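Local coordinates for protein antigen TpF1 (Treponema pallidum, PDB 2FJC) that binds ferric iron as a mini-ferritin of the Dps family, probably oxidises iron, and may play a structural role in the outer membrane, at residues E16-H21 / E67-L72; A12-Q17 / V122-S127; Q20-L25 / E60-I65. All blocks are in the same frame, centred on the assembly; numbering follows the deposited sequence.

Contact 1 of 3, residues E16-H21 / E67-L72. With FE (Fe (III) ion), chain R.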
loop_
_atom_site.group_PDB
_atom_site.type_symbol
_atom_site.label_atom_id
_atom_site.label_comp_id
_atom_site.label_asym_id
_atom_site.label_seq_id
_atom_site.Cartn_x
_atom_site.Cartn_y
_atom_site.Cartn_z
ATOM N N GLU B 16 -32.486 -25.473 8.003
ATOM C CA GLU B 16 -33.720 -24.709 8.116
ATOM C C GLU B 16 -33.416 -23.366 8.790
ATOM O O GLU B 16 -33.934 -22.330 8.398
ATOM C CB GLU B 16 -34.764 -25.493 8.919
ATOM C CG GLU B 16 -36.207 -25.121 8.579
ATOM C CD GLU B 16 -36.447 -25.014 7.066
ATOM O OE1 GLU B 16 -36.090 -25.964 6.333
ATOM O OE2 GLU B 16 -36.991 -23.979 6.607
ATOM N N GLN B 17 -32.567 -23.398 9.807
ATOM C CA GLN B 17 -32.173 -22.190 10.515
ATOM C C GLN B 17 -31.400 -21.284 9.564
ATOM O O GLN B 17 -31.681 -20.084 9.463
ATOM C CB GLN B 17 -31.291 -22.549 11.713
ATOM C CG GLN B 17 -32.055 -23.023 12.944
ATOM C CD GLN B 17 -32.868 -21.902 13.570
ATOM O OE1 GLN B 17 -32.319 -20.993 14.209
ATOM N NE2 GLN B 17 -34.185 -21.946 13.372
ATOM N N LEU B 18 -30.428 -21.866 8.863
ATOM C CA LEU B 18 -29.610 -21.124 7.909
ATOM C C LEU B 18 -30.471 -20.433 6.846
ATOM O O LEU B 18 -30.253 -19.267 6.529
ATOM C CB LEU B 18 -28.599 -22.065 7.256
ATOM C CG LEU B 18 -27.195 -22.090 7.867
ATOM C CD1 LEU B 18 -27.226 -21.904 9.375
ATOM C CD2 LEU B 18 -26.528 -23.388 7.488
ATOM N N ARG B 19 -31.452 -21.151 6.310
ATOM C CA ARG B 19 -32.348 -20.596 5.302
ATOM C C ARG B 19 -33.039 -19.365 5.845
ATOM O O ARG B 19 -33.205 -18.374 5.141
ATOM C CB ARG B 19 -33.406 -21.624 4.878
ATOM C CG ARG B 19 -32.937 -22.549 3.759
ATOM C CD ARG B 19 -33.865 -23.734 3.557
ATOM N NE ARG B 19 -35.256 -23.344 3.324
ATOM C CZ ARG B 19 -35.722 -22.818 2.190
ATOM N NH1 ARG B 19 -34.907 -22.605 1.161
ATOM N NH2 ARG B 19 -37.015 -22.525 2.076
ATOM N N GLN B 20 -33.443 -19.420 7.105
ATOM C CA GLN B 20 -34.102 -18.280 7.696
ATOM C C GLN B 20 -33.118 -17.128 7.892
ATOM O O GLN B 20 -33.468 -15.969 7.688
ATOM C CB GLN B 20 -34.741 -18.633 9.033
ATOM C CG GLN B 20 -35.395 -17.413 9.643
ATOM C CD GLN B 20 -36.191 -17.717 10.877
ATOM O OE1 GLN B 20 -35.638 -18.142 11.901
ATOM N NE2 GLN B 20 -37.508 -17.497 10.799
ATOM N N HIS B 21 -31.891 -17.445 8.291
ATOM C CA HIS B 21 -30.888 -16.402 8.484
ATOM C C HIS B 21 -30.663 -15.632 7.190
ATOM O O HIS B 21 -30.594 -14.405 7.195
ATOM C CB HIS B 21 -29.562 -16.998 8.948
ATOM C CG HIS B 21 -29.647 -17.701 10.261
ATOM N ND1 HIS B 21 -30.560 -17.348 11.226
ATOM C CD2 HIS B 21 -28.900 -18.695 10.792
ATOM C CE1 HIS B 21 -30.369 -18.092 12.301
ATOM N NE2 HIS B 21 -29.367 -18.915 12.065
ATOM N N GLU B 67 -23.607 -19.659 1.582
ATOM C CA GLU B 67 -22.631 -20.595 1.057
ATOM C C GLU B 67 -22.459 -21.807 1.951
ATOM O O GLU B 67 -22.154 -22.896 1.469
ATOM C CB GLU B 67 -21.288 -19.908 0.865
ATOM C CG GLU B 67 -20.924 -19.754 -0.592
ATOM C CD GLU B 67 -20.510 -18.341 -0.940
ATOM O OE1 GLU B 67 -19.644 -17.781 -0.231
ATOM O OE2 GLU B 67 -21.050 -17.799 -1.925
ATOM N N ARG B 68 -22.638 -21.618 3.254
ATOM C CA ARG B 68 -22.513 -22.733 4.172
ATOM C C ARG B 68 -23.671 -23.677 3.885
ATOM O O ARG B 68 -23.525 -24.899 3.887
ATOM C CB ARG B 68 -22.571 -22.248 5.620
ATOM C CG ARG B 68 -22.472 -23.371 6.645
ATOM C CD ARG B 68 -21.311 -24.294 6.324
ATOM N NE ARG B 68 -21.216 -25.412 7.260
ATOM C CZ ARG B 68 -20.480 -26.496 7.040
ATOM N NH1 ARG B 68 -19.781 -26.601 5.914
ATOM N NH2 ARG B 68 -20.454 -27.478 7.930
ATOM N N LEU B 69 -24.826 -23.083 3.623
ATOM C CA LEU B 69 -26.024 -23.827 3.306
ATOM C C LEU B 69 -25.761 -24.669 2.052
ATOM O O LEU B 69 -26.139 -25.840 1.977
ATOM C CB LEU B 69 -27.157 -22.842 3.066
ATOM C CG LEU B 69 -28.601 -23.308 3.038
ATOM C CD1 LEU B 69 -28.921 -24.139 4.261
ATOM C CD2 LEU B 69 -29.485 -22.067 2.993
ATOM N N LEU B 70 -25.104 -24.069 1.069
ATOM C CA LEU B 70 -24.788 -24.779 -0.163
ATOM C C LEU B 70 -23.865 -25.958 0.132
ATOM O O LEU B 70 -24.036 -27.047 -0.409
ATOM C CB LEU B 70 -24.111 -23.835 -1.164
ATOM C CG LEU B 70 -24.985 -22.691 -1.671
ATOM C CD1 LEU B 70 -24.176 -21.741 -2.537
ATOM C CD2 LEU B 70 -26.147 -23.285 -2.447
ATOM N N GLN B 71 -22.882 -25.729 0.994
ATOM C CA GLN B 71 -21.941 -26.762 1.367
ATOM C C GLN B 71 -22.636 -27.924 2.046
ATOM O O GLN B 71 -22.233 -29.071 1.876
ATOM C CB GLN B 71 -20.876 -26.192 2.300
ATOM C CG GLN B 71 -20.011 -25.163 1.648
ATOM C CD GLN B 71 -19.232 -24.369 2.641
ATOM O OE1 GLN B 71 -18.828 -23.247 2.357
ATOM N NE2 GLN B 71 -19.010 -24.936 3.819
ATOM N N LEU B 72 -23.680 -27.626 2.814
ATOM C CA LEU B 72 -24.409 -28.662 3.525
ATOM C C LEU B 72 -25.332 -29.439 2.604
ATOM O O LEU B 72 -26.105 -30.280 3.058
ATOM C CB LEU B 72 -25.200 -28.057 4.683
ATOM C CG LEU B 72 -24.339 -27.577 5.859
ATOM C CD1 LEU B 72 -25.204 -26.927 6.933
ATOM C CD2 LEU B 72 -23.578 -28.753 6.433
HETATM FE FE FE R . -20.025 -15.656 -2.508
#

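Contact 2 of 3, residues A12-Q17 / V122-S127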
loop_
_atom_site.group_PDB
_atom_site.type_symbol
_atom_site.label_atom_id
_atom_site.label_comp_id
_atom_site.label_asym_id
_atom_site.label_seq_id
_atom_site.Cartn_x
_atom_site.Cartn_y
_atom_site.Cartn_z
ATOM N N ALA B 12 -30.605 -31.158 8.856
ATOM C CA ALA B 12 -31.850 -30.613 8.329
ATOM C C ALA B 12 -32.311 -29.437 9.174
ATOM O O ALA B 12 -32.770 -28.420 8.655
ATOM C CB ALA B 12 -32.935 -31.669 8.330
ATOM N N ALA B 13 -32.210 -29.591 10.487
ATOM C CA ALA B 13 -32.618 -28.527 11.394
ATOM C C ALA B 13 -31.708 -27.306 11.225
ATOM O O ALA B 13 -32.171 -26.166 11.226
ATOM C CB ALA B 13 -32.575 -29.012 12.826
ATOM N N ILE B 14 -30.410 -27.550 11.079
ATOM C CA ILE B 14 -29.456 -26.471 10.889
ATOM C C ILE B 14 -29.720 -25.751 9.564
ATOM O O ILE B 14 -29.713 -24.521 9.517
ATOM C CB ILE B 14 -28.010 -27.005 10.925
ATOM C CG1 ILE B 14 -27.640 -27.368 12.363
ATOM C CG2 ILE B 14 -27.048 -25.975 10.388
ATOM C CD1 ILE B 14 -26.345 -28.130 12.504
ATOM N N CYS B 15 -29.963 -26.510 8.497
ATOM C CA CYS B 15 -30.243 -25.912 7.196
ATOM C C CYS B 15 -31.485 -25.038 7.245
ATOM O O CYS B 15 -31.543 -23.991 6.605
ATOM C CB CYS B 15 -30.447 -26.987 6.131
ATOM S SG CYS B 15 -28.931 -27.774 5.610
ATOM N N GLU B 16 -32.486 -25.473 8.003
ATOM C CA GLU B 16 -33.720 -24.709 8.116
ATOM C C GLU B 16 -33.416 -23.366 8.790
ATOM O O GLU B 16 -33.934 -22.330 8.398
ATOM C CB GLU B 16 -34.764 -25.493 8.919
ATOM C CG GLU B 16 -36.207 -25.121 8.579
ATOM C CD GLU B 16 -36.447 -25.014 7.066
ATOM O OE1 GLU B 16 -36.090 -25.964 6.333
ATOM O OE2 GLU B 16 -36.991 -23.979 6.607
ATOM N N GLN B 17 -32.567 -23.398 9.807
ATOM C CA GLN B 17 -32.173 -22.190 10.515
ATOM C C GLN B 17 -31.400 -21.284 9.564
ATOM O O GLN B 17 -31.681 -20.084 9.463
ATOM C CB GLN B 17 -31.291 -22.549 11.713
ATOM C CG GLN B 17 -32.055 -23.023 12.944
ATOM C CD GLN B 17 -32.868 -21.902 13.570
ATOM O OE1 GLN B 17 -32.319 -20.993 14.209
ATOM N NE2 GLN B 17 -34.185 -21.946 13.372
ATOM N N VAL B 122 -26.065 -23.332 18.968
ATOM C CA VAL B 122 -26.290 -24.418 19.915
ATOM C C VAL B 122 -26.525 -25.717 19.146
ATOM O O VAL B 122 -25.954 -26.749 19.485
ATOM C CB VAL B 122 -27.506 -24.127 20.845
ATOM C CG1 VAL B 122 -27.932 -25.382 21.595
ATOM C CG2 VAL B 122 -27.127 -23.045 21.851
ATOM N N LEU B 123 -27.349 -25.663 18.105
ATOM C CA LEU B 123 -27.625 -26.843 17.292
ATOM C C LEU B 123 -26.342 -27.387 16.691
ATOM O O LEU B 123 -26.055 -28.580 16.774
ATOM C CB LEU B 123 -28.582 -26.516 16.150
ATOM C CG LEU B 123 -30.071 -26.391 16.479
ATOM C CD1 LEU B 123 -30.852 -26.051 15.205
ATOM C CD2 LEU B 123 -30.578 -27.700 17.073
ATOM N N ALA B 124 -25.575 -26.499 16.077
ATOM C CA ALA B 124 -24.327 -26.879 15.441
ATOM C C ALA B 124 -23.341 -27.462 16.442
ATOM O O ALA B 124 -22.686 -28.464 16.172
ATOM C CB ALA B 124 -23.719 -25.680 14.750
ATOM N N ALA B 125 -23.250 -26.833 17.605
ATOM C CA ALA B 125 -22.337 -27.285 18.645
ATOM C C ALA B 125 -22.707 -28.680 19.144
ATOM O O ALA B 125 -21.845 -29.545 19.261
ATOM C CB ALA B 125 -22.335 -26.289 19.808
ATOM N N GLU B 126 -23.985 -28.904 19.422
ATOM C CA GLU B 126 -24.418 -30.198 19.918
ATOM C C GLU B 126 -24.320 -31.310 18.878
ATOM O O GLU B 126 -24.145 -32.469 19.229
ATOM C CB GLU B 126 -25.850 -30.103 20.466
ATOM C CG GLU B 126 -25.998 -29.015 21.548
ATOM C CD GLU B 126 -27.383 -28.954 22.202
ATOM O OE1 GLU B 126 -28.407 -28.932 21.472
ATOM O OE2 GLU B 126 -27.442 -28.909 23.454
ATOM N N SER B 127 -24.404 -30.959 17.601
ATOM C CA SER B 127 -24.349 -31.958 16.540
ATOM C C SER B 127 -22.962 -32.132 15.951
ATOM O O SER B 127 -22.771 -32.911 15.027
ATOM C CB SER B 127 -25.322 -31.593 15.416
ATOM O OG SER B 127 -24.926 -30.393 14.773
#

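Contact 3 of 3, residues Q20-L25 / E60-I65. With FE (Fe (III) ion), chain R.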
loop_
_atom_site.group_PDB
_atom_site.type_symbol
_atom_site.label_atom_id
_atom_site.label_comp_id
_atom_site.label_asym_id
_atom_site.label_seq_id
_atom_site.Cartn_x
_atom_site.Cartn_y
_atom_site.Cartn_z
ATOM N N GLN B 20 -33.443 -19.420 7.105
ATOM C CA GLN B 20 -34.102 -18.280 7.696
ATOM C C GLN B 20 -33.118 -17.128 7.892
ATOM O O GLN B 20 -33.468 -15.969 7.688
ATOM C CB GLN B 20 -34.741 -18.633 9.033
ATOM C CG GLN B 20 -35.395 -17.413 9.643
ATOM C CD GLN B 20 -36.191 -17.717 10.877
ATOM O OE1 GLN B 20 -35.638 -18.142 11.901
ATOM N NE2 GLN B 20 -37.508 -17.497 10.799
ATOM N N HIS B 21 -31.891 -17.445 8.291
ATOM C CA HIS B 21 -30.888 -16.402 8.484
ATOM C C HIS B 21 -30.663 -15.632 7.190
ATOM O O HIS B 21 -30.594 -14.405 7.195
ATOM C CB HIS B 21 -29.562 -16.998 8.948
ATOM C CG HIS B 21 -29.647 -17.701 10.261
ATOM N ND1 HIS B 21 -30.560 -17.348 11.226
ATOM C CD2 HIS B 21 -28.900 -18.695 10.792
ATOM C CE1 HIS B 21 -30.369 -18.092 12.301
ATOM N NE2 HIS B 21 -29.367 -18.915 12.065
ATOM N N VAL B 22 -30.549 -16.358 6.084
ATOM C CA VAL B 22 -30.341 -15.729 4.790
ATOM C C VAL B 22 -31.487 -14.768 4.504
ATOM O O VAL B 22 -31.272 -13.626 4.095
ATOM C CB VAL B 22 -30.263 -16.782 3.668
ATOM C CG1 VAL B 22 -30.256 -16.101 2.320
ATOM C CG2 VAL B 22 -29.009 -17.620 3.845
ATOM N N ALA B 23 -32.706 -15.236 4.735
ATOM C CA ALA B 23 -33.883 -14.428 4.512
ATOM C C ALA B 23 -33.877 -13.176 5.394
ATOM O O ALA B 23 -34.123 -12.076 4.912
ATOM C CB ALA B 23 -35.130 -15.251 4.776
ATOM N N ASP B 24 -33.590 -13.343 6.680
ATOM C CA ASP B 24 -33.569 -12.214 7.595
ATOM C C ASP B 24 -32.469 -11.232 7.238
ATOM O O ASP B 24 -32.684 -10.021 7.273
ATOM C CB ASP B 24 -33.398 -12.687 9.048
ATOM C CG ASP B 24 -34.653 -13.364 9.607
ATOM O OD1 ASP B 24 -35.759 -13.141 9.070
ATOM O OD2 ASP B 24 -34.546 -14.109 10.599
ATOM N N LEU B 25 -31.290 -11.749 6.900
ATOM C CA LEU B 25 -30.164 -10.905 6.522
ATOM C C LEU B 25 -30.527 -10.130 5.262
ATOM O O LEU B 25 -30.250 -8.933 5.162
ATOM C CB LEU B 25 -28.913 -11.753 6.261
ATOM C CG LEU B 25 -27.853 -11.903 7.361
ATOM C CD1 LEU B 25 -28.323 -11.336 8.687
ATOM C CD2 LEU B 25 -27.502 -13.369 7.501
ATOM N N GLU B 60 -22.255 -9.488 4.086
ATOM C CA GLU B 60 -21.119 -10.387 4.189
ATOM C C GLU B 60 -21.620 -11.669 4.865
ATOM O O GLU B 60 -21.362 -12.781 4.391
ATOM C CB GLU B 60 -20.021 -9.734 5.030
ATOM C CG GLU B 60 -18.723 -10.521 5.130
ATOM C CD GLU B 60 -17.722 -9.870 6.088
ATOM O OE1 GLU B 60 -17.959 -9.909 7.320
ATOM O OE2 GLU B 60 -16.705 -9.311 5.603
ATOM N N ALA B 61 -22.335 -11.507 5.975
ATOM C CA ALA B 61 -22.882 -12.648 6.701
ATOM C C ALA B 61 -23.899 -13.356 5.806
ATOM O O ALA B 61 -23.998 -14.581 5.789
ATOM C CB ALA B 61 -23.543 -12.182 7.986
ATOM N N PHE B 62 -24.654 -12.555 5.067
ATOM C CA PHE B 62 -25.657 -13.041 4.128
ATOM C C PHE B 62 -25.008 -14.057 3.189
ATOM O O PHE B 62 -25.500 -15.178 3.011
ATOM C CB PHE B 62 -26.188 -11.849 3.316
ATOM C CG PHE B 62 -27.133 -12.211 2.205
ATOM C CD1 PHE B 62 -28.440 -12.595 2.478
ATOM C CD2 PHE B 62 -26.737 -12.082 0.879
ATOM C CE1 PHE B 62 -29.352 -12.838 1.445
ATOM C CE2 PHE B 62 -27.630 -12.321 -0.169
ATOM C CZ PHE B 62 -28.947 -12.700 0.113
ATOM N N ASP B 63 -23.887 -13.663 2.599
ATOM C CA ASP B 63 -23.212 -14.533 1.668
ATOM C C ASP B 63 -22.502 -15.731 2.292
ATOM O O ASP B 63 -22.586 -16.826 1.740
ATOM C CB ASP B 63 -22.247 -13.735 0.783
ATOM C CG ASP B 63 -21.888 -14.482 -0.503
ATOM O OD1 ASP B 63 -22.800 -14.780 -1.312
ATOM O OD2 ASP B 63 -20.694 -14.779 -0.706
ATOM N N THR B 64 -21.826 -15.566 3.430
ATOM C CA THR B 64 -21.140 -16.724 4.003
ATOM C C THR B 64 -22.128 -17.776 4.510
ATOM O O THR B 64 -21.889 -18.973 4.363
ATOM C CB THR B 64 -20.145 -16.351 5.138
ATOM O OG1 THR B 64 -20.862 -16.058 6.332
ATOM C CG2 THR B 64 -19.318 -15.152 4.753
ATOM N N ILE B 65 -23.245 -17.343 5.087
ATOM C CA ILE B 65 -24.244 -18.287 5.569
ATOM C C ILE B 65 -24.912 -19.018 4.395
ATOM O O ILE B 65 -25.148 -20.229 4.451
ATOM C CB ILE B 65 -25.313 -17.577 6.434
ATOM C CG1 ILE B 65 -24.729 -17.282 7.808
ATOM C CG2 ILE B 65 -26.561 -18.462 6.599
ATOM C CD1 ILE B 65 -25.685 -16.596 8.721
HETATM FE FE FE R . -20.025 -15.656 -2.508
#

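Contact 1 of 3, residues E16-H21 / E67-L72
L18 and L69 face each other where the early part of helix 8-38 runs nearly antiparallel (152°) to the end of helix 44-71. The contact between the helices is apolar. The two leucines slide past one another in opposite directions, and L69 divides its branches: CD1 lies 3.7 Å from L18 CB, whereas CD2 packs 3.6 Å from R19 CG. The first torsion of L69 (chi1 -165°) turns CG away from the backbone N and so places the fork between L18 and R19. On the other flank, L18 CD2 reaches CD1 of L72 at 3.8 Å, the two side chains meeting at about a right angle, and it also touches CG of R68 at 4.1 Å.

The polar groups work outside this seam. R19 NE lies in a long, weak ion pair with E16 OE2, 3.8 Å away and at the edge of the guanidinium. R68 packs through its stem, while its guanidinium hydrogen-bonds T132, forms a salt bridge with D129 and has CD2 of L72 over one face.

E67 points to the other side of its helix, where OE2 binds the iron at 2.4 Å. D63 of the same chain and H36 of a neighbouring subunit are the other protein ligands. Helix 44-71, partner of helix 8-38 in the ferritin-like bundle, thus gives two ligands to an intersubunit site, as expected for Dps ferroxidase centres.

Contact 2 of 3, residues A12-Q17 / V122-S127
I14 and L123 share the bulk of this contact, I14 meeting L123, A124 and S127 where helix 8-38 lies alongside the end of helix 99-127, nearly antiparallel at 157° with the local axes 9.9 Å apart. From its CB the side chain of I14 forks. CG2 turns to another neighbour, CD1 of L72, just past the end of helix 44-71, at 4.0 Å. The longer branch starts opposite the carbonyl carbon (chi1 -73°) and extends from there, which carries it across to the second helix. On the way CG1 meets CB of L123 at 4.0 Å, the two side chains sliding past each other in opposite directions. The tip, CD1, settles against the backbone, 3.8 Å from CA of A124, an approach consistent with the small side chain there. It also rests 3.5 Å from OG of S127, a hydroxyl turned to the carbonyl oxygens of L123 and A124 on its own helix.

L123 answers from the opposite direction. Its CD1 enters between A13 and Q17, which lie one helical turn apart: the methyl is 4.2 Å from CB of A13 and 4.0 Å from CG of Q17, whose chain crosses it at about a right angle. No hydrogen bond joins the two segments; the grip is apolar.

The surroundings are all from the same chain. T132 of helix 130-154 touches both I14 and A124, and R116 and Q119 of helix 99-127 touch Q17, so all four long helices meet at this end of the bundle.

Contact 3 of 3, residues Q20-L25 / E60-I65
The phenyl ring of F62 presents an edge to segment 20-25. V22 O lies in the plane of the ring, 3.4 Å from F62 CE1, and L25 CB stands near the same plane, 3.9 Å from F62 CD1. A carbonyl oxygen before a rim of C-H groups is probably an electrostatically agreeable neighbour. The ring reaches this place because F62 CG stands opposite the backbone N (chi1 174°), and V22 CG1 then packs at 3.5 Å from CE1, crossing the phenylalanine at about a right angle. From a neighbouring subunit, H33 meets the F62 ring edge-to-face and W37 meets it at an inclined angle. The imidazole of H21 has Q17 O over the centre of one face, 3.2 Å above the plane; its NE2 is hydrogen-bonded to T120, and its ring also meets that of F117.

These contacts lie in the buried middle of the ferritin-like four-helix bundle, where the axes of segments 20-25 and 60-65 run nearly antiparallel at 157°, 9.0 Å apart at closest.

I65 fills the next turn with both of its branches. Its CG2 lies 3.8 Å from CG2 of V22, the side chains sliding past one another in opposite directions, while CD1 fits between CB of H21 and CD2 of L25, at 3.9 Å from each. L25 bends toward the opposite backbone: its CD2 rests 3.8 Å from N of F62 and also touches CB of A61. L113 and F117 of helix 99-127 also touch L25. D63 points away from this core, and its OD2 binds the iron together with E67 of its own chain and H36 of the neighbouring subunit; OD1 of D63 is hydrogen-bonded to W37 of that same subunit.

How the contacts relate
From the N terminus, helix 8-38 supplies the first segment of all three contacts, each beginning a turn or so further along. Contact 2 closes the longest loop, bringing the start of this helix to the end of helix 99-127. Contact 1 shares E16 and Q17 with it but returns from helix 44-71, and contact 3, sharing Q20 and H21 with contact 1, pairs the same two helices nearer the centre of the chain. The loops nest. Contacts 1 and 3 zip one antiparallel pair, helix 44-71 carrying iron ligands D63 and E67 on its side turned from helix 8-38, toward the shell's inside; contact 2 adds a third helix. L69 and L72 of contact 1 also pack on C15.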